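Uncharacterized protein (Bacteroides ovatus, PDB 3P02) is of unknown function but carries a C-terminal BT_3044-like domain built on a long antiparallel beta sheet, joined to an N-terminal region of the E-set clan. Local coordinates at residues M230-K240 / I269-Y279. Sequence-based numbering, arbitrary orientation. Where two conformers were deposited one is given.
Sequences MKIWAENEKLK and ISDIDFDFVDY
Tyr279, at the end of segment 269-279, meets the turn that holds Asn236 and Lys238. Its CB leaves the backbone with CG between the backbone N and the carbonyl carbon (chi1 62°), which turns one face of the ring to Lys238. CD1 lies near Lys238 O, CE1 and CZ sit under Lys238 CB, which rests over one face 3.9 Å from the ring centroid in a CH-pi contact, and CE2 meets Lys238 CD at 3.7 Å. At the tip, OH accepts from Asn236 ND2 at 2.9 Å, nearly straight (163°) and in the plane of the amide, which is turned 67° from the ring. That ND2 also donates to Asn209 O, while Asn236 OD1 accepts from Lys238 N in an Asx turn; the amide is thus fixed at both ends. A leucine in place of Tyr279 would probably leave Asn236 ND2 without one of its two acceptors and Lys238 CB without a ring to lie on. Next to Lys238, Leu239 O accepts from Val277 N at 2.7 Å, and Leu239 CD2 packs on Phe276 CD2. Lys240 lays CB and CD along Val277 CG2 before its NZ reaches Glu286 in a salt bridge. Away from the turn the axes of segments 230-234 and 269-278 come within 9.6 Å and run nearly parallel, bridged by side chains: Ile232 CD1 touches Phe274 CD2, and Met230 SE meets Ile269 CG2 at 3.7 Å. Strand 242-255 lies between their strands in the antiparallel sheet, where 211-220 flanks 228-234 and 287-302 flanks 262-278.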
# COMPACT_ATOMS: atom_id res chain seq x y z
N MSE A 230 -21.15 -3.60 10.66
CA MSE A 230 -20.45 -3.27 9.42
C MSE A 230 -21.45 -3.06 8.31
O MSE A 230 -22.62 -3.47 8.42
CB MSE A 230 -19.50 -4.39 9.02
CG MSE A 230 -18.43 -4.64 10.08
SE MSE A 230 -17.14 -5.89 9.45
CE MSE A 230 -16.35 -4.69 8.11
N LYS A 231 -20.98 -2.43 7.24
CA LYS A 231 -21.70 -2.37 5.97
C LYS A 231 -20.84 -3.13 4.96
O LYS A 231 -19.61 -3.09 5.05
CB LYS A 231 -21.95 -0.93 5.51
CG LYS A 231 -22.93 -0.20 6.43
CD LYS A 231 -23.11 1.26 6.07
CE LYS A 231 -24.01 1.98 7.04
NZ LYS A 231 -24.13 3.43 6.71
N ILE A 232 -21.47 -3.78 4.00
CA ILE A 232 -20.79 -4.47 2.91
C ILE A 232 -21.53 -4.13 1.61
O ILE A 232 -22.77 -4.16 1.58
CB ILE A 232 -20.67 -6.01 3.14
CG1 ILE A 232 -19.69 -6.63 2.11
CG2 ILE A 232 -22.07 -6.72 3.13
CD1 ILE A 232 -19.36 -8.16 2.36
N TRP A 233 -20.79 -3.81 0.54
CA TRP A 233 -21.46 -3.51 -0.72
C TRP A 233 -20.50 -3.59 -1.90
O TRP A 233 -19.29 -3.66 -1.71
CB TRP A 233 -22.13 -2.10 -0.66
CG TRP A 233 -21.17 -0.94 -0.67
CD1 TRP A 233 -20.84 -0.16 -1.75
CD2 TRP A 233 -20.46 -0.39 0.45
NE1 TRP A 233 -19.95 0.82 -1.37
CE2 TRP A 233 -19.71 0.72 -0.03
CE3 TRP A 233 -20.44 -0.67 1.83
CZ2 TRP A 233 -18.95 1.53 0.82
CZ3 TRP A 233 -19.62 0.09 2.66
CH2 TRP A 233 -18.88 1.17 2.15
N ALA A 234 -21.04 -3.54 -3.11
CA ALA A 234 -20.25 -3.47 -4.32
C ALA A 234 -20.69 -2.27 -5.12
O ALA A 234 -21.83 -1.81 -4.94
CB ALA A 234 -20.41 -4.73 -5.17
N GLU A 235 -19.80 -1.71 -5.93
CA GLU A 235 -20.18 -0.62 -6.85
C GLU A 235 -20.48 -1.16 -8.26
O GLU A 235 -21.24 -0.53 -8.99
CB GLU A 235 -19.08 0.44 -6.96
CG GLU A 235 -19.01 1.34 -5.76
CD GLU A 235 -17.91 2.37 -5.81
OE1 GLU A 235 -17.06 2.32 -6.73
OE2 GLU A 235 -17.88 3.22 -4.90
N ASN A 236 -19.82 -2.26 -8.65
CA ASN A 236 -19.96 -2.84 -9.99
C ASN A 236 -21.27 -3.62 -10.12
O ASN A 236 -21.38 -4.73 -9.58
CB ASN A 236 -18.76 -3.74 -10.30
CG ASN A 236 -18.81 -4.31 -11.71
OD1 ASN A 236 -19.60 -3.85 -12.57
ND2 ASN A 236 -17.96 -5.28 -12.00
N GLU A 237 -22.25 -3.07 -10.87
CA GLU A 237 -23.55 -3.73 -11.07
C GLU A 237 -23.42 -5.08 -11.78
O GLU A 237 -24.26 -5.96 -11.56
CB GLU A 237 -24.52 -2.82 -11.84
CG GLU A 237 -24.93 -1.56 -11.09
CD GLU A 237 -25.71 -1.73 -9.80
OE1 GLU A 237 -26.59 -2.62 -9.73
OE2 GLU A 237 -25.45 -0.95 -8.85
N LYS A 238 -22.36 -5.26 -12.61
CA LYS A 238 -22.13 -6.54 -13.34
C LYS A 238 -21.75 -7.68 -12.39
O LYS A 238 -21.95 -8.83 -12.76
CB LYS A 238 -21.08 -6.40 -14.42
CG LYS A 238 -21.46 -5.38 -15.49
CD LYS A 238 -20.52 -5.50 -16.68
CE LYS A 238 -20.74 -4.37 -17.67
NZ LYS A 238 -20.13 -4.70 -18.98
N LEU A 239 -21.27 -7.38 -11.17
CA LEU A 239 -20.95 -8.43 -10.18
C LEU A 239 -22.18 -9.19 -9.70
O LEU A 239 -22.04 -10.27 -9.12
CB LEU A 239 -20.32 -7.79 -8.95
CG LEU A 239 -18.87 -7.81 -8.71
CD1 LEU A 239 -18.57 -7.45 -7.24
CD2 LEU A 239 -18.26 -9.18 -9.00
N LYS A 240 -23.38 -8.56 -9.83
CA LYS A 240 -24.65 -9.10 -9.33
C LYS A 240 -24.45 -9.45 -7.85
O LYS A 240 -24.81 -10.53 -7.39
CB LYS A 240 -25.15 -10.29 -10.17
CG LYS A 240 -25.54 -9.88 -11.58
CD LYS A 240 -25.66 -11.10 -12.49
CE LYS A 240 -25.93 -10.74 -13.93
NZ LYS A 240 -25.96 -11.98 -14.78
N ILE A 269 -13.52 -10.43 11.61
CA ILE A 269 -14.73 -10.11 10.85
C ILE A 269 -15.51 -11.39 10.65
O ILE A 269 -14.94 -12.38 10.19
CB ILE A 269 -14.39 -9.44 9.49
CG1 ILE A 269 -13.48 -8.17 9.65
CG2 ILE A 269 -15.64 -9.15 8.67
CD1 ILE A 269 -12.80 -7.74 8.36
N SER A 270 -16.81 -11.37 10.94
CA SER A 270 -17.65 -12.55 10.78
C SER A 270 -18.91 -12.23 10.00
O SER A 270 -19.14 -11.07 9.66
CB SER A 270 -18.03 -13.15 12.14
OG SER A 270 -16.89 -13.49 12.92
N ASP A 271 -19.69 -13.26 9.67
CA ASP A 271 -20.99 -13.09 9.04
C ASP A 271 -20.92 -12.47 7.63
O ASP A 271 -21.82 -11.74 7.22
CB ASP A 271 -21.96 -12.28 9.94
CG ASP A 271 -22.16 -12.89 11.30
OD1 ASP A 271 -22.28 -14.13 11.39
OD2 ASP A 271 -22.10 -12.15 12.28
N ILE A 272 -19.87 -12.81 6.89
CA ILE A 272 -19.79 -12.45 5.47
C ILE A 272 -20.51 -13.56 4.71
O ILE A 272 -20.21 -14.74 4.94
CB ILE A 272 -18.34 -12.29 4.99
CG1 ILE A 272 -17.63 -11.18 5.79
CG2 ILE A 272 -18.32 -11.97 3.47
CD1 ILE A 272 -16.05 -11.14 5.54
N ASP A 273 -21.42 -13.20 3.82
CA ASP A 273 -22.14 -14.20 3.02
C ASP A 273 -22.73 -13.48 1.82
O ASP A 273 -23.71 -12.76 1.96
CB ASP A 273 -23.23 -14.92 3.84
CG ASP A 273 -23.91 -16.08 3.13
OD1 ASP A 273 -23.78 -16.19 1.89
OD2 ASP A 273 -24.56 -16.89 3.82
N PHE A 274 -22.08 -13.63 0.65
CA PHE A 274 -22.62 -12.96 -0.52
C PHE A 274 -22.41 -13.74 -1.78
O PHE A 274 -21.35 -14.35 -1.99
CB PHE A 274 -22.04 -11.54 -0.70
CG PHE A 274 -20.53 -11.48 -0.93
CD1 PHE A 274 -19.99 -11.59 -2.22
CD2 PHE A 274 -19.66 -11.36 0.14
CE1 PHE A 274 -18.60 -11.53 -2.43
CE2 PHE A 274 -18.27 -11.27 -0.08
CZ PHE A 274 -17.75 -11.37 -1.37
N ASP A 275 -23.39 -13.63 -2.68
CA ASP A 275 -23.26 -14.14 -4.03
C ASP A 275 -22.63 -13.07 -4.91
O ASP A 275 -22.84 -11.88 -4.70
CB ASP A 275 -24.63 -14.53 -4.62
CG ASP A 275 -25.29 -15.74 -4.03
OD1 ASP A 275 -24.58 -16.57 -3.39
OD2 ASP A 275 -26.50 -15.93 -4.29
N PHE A 276 -21.91 -13.51 -5.95
CA PHE A 276 -21.37 -12.62 -6.97
C PHE A 276 -21.11 -13.45 -8.19
O PHE A 276 -21.03 -14.67 -8.11
CB PHE A 276 -20.10 -11.88 -6.52
CG PHE A 276 -18.88 -12.75 -6.55
CD1 PHE A 276 -18.60 -13.64 -5.50
CD2 PHE A 276 -18.00 -12.71 -7.64
CE1 PHE A 276 -17.50 -14.49 -5.57
CE2 PHE A 276 -16.92 -13.58 -7.72
CZ PHE A 276 -16.66 -14.45 -6.68
N VAL A 277 -20.93 -12.77 -9.32
CA VAL A 277 -20.68 -13.45 -10.58
C VAL A 277 -19.28 -13.13 -11.09
O VAL A 277 -18.88 -11.95 -11.06
CB VAL A 277 -21.77 -13.01 -11.60
CG1 VAL A 277 -21.49 -13.55 -13.00
CG2 VAL A 277 -23.17 -13.42 -11.13
N ASP A 278 -18.57 -14.14 -11.57
CA ASP A 278 -17.30 -13.97 -12.24
C ASP A 278 -17.65 -13.99 -13.73
O ASP A 278 -17.98 -15.05 -14.28
CB ASP A 278 -16.31 -15.07 -11.86
CG ASP A 278 -15.00 -15.00 -12.62
OD1 ASP A 278 -14.96 -14.34 -13.71
OD2 ASP A 278 -14.01 -15.60 -12.15
N TYR A 279 -17.68 -12.82 -14.37
CA TYR A 279 -18.09 -12.74 -15.78
C TYR A 279 -16.89 -12.48 -16.70
O TYR A 279 -17.07 -12.12 -17.86
CB TYR A 279 -19.18 -11.63 -15.93
CG TYR A 279 -18.69 -10.24 -15.57
CD1 TYR A 279 -18.65 -9.81 -14.25
CD2 TYR A 279 -18.29 -9.34 -16.57
CE1 TYR A 279 -18.17 -8.55 -13.91
CE2 TYR A 279 -17.85 -8.06 -16.25
CZ TYR A 279 -17.80 -7.66 -14.92
OH TYR A 279 -17.34 -6.41 -14.59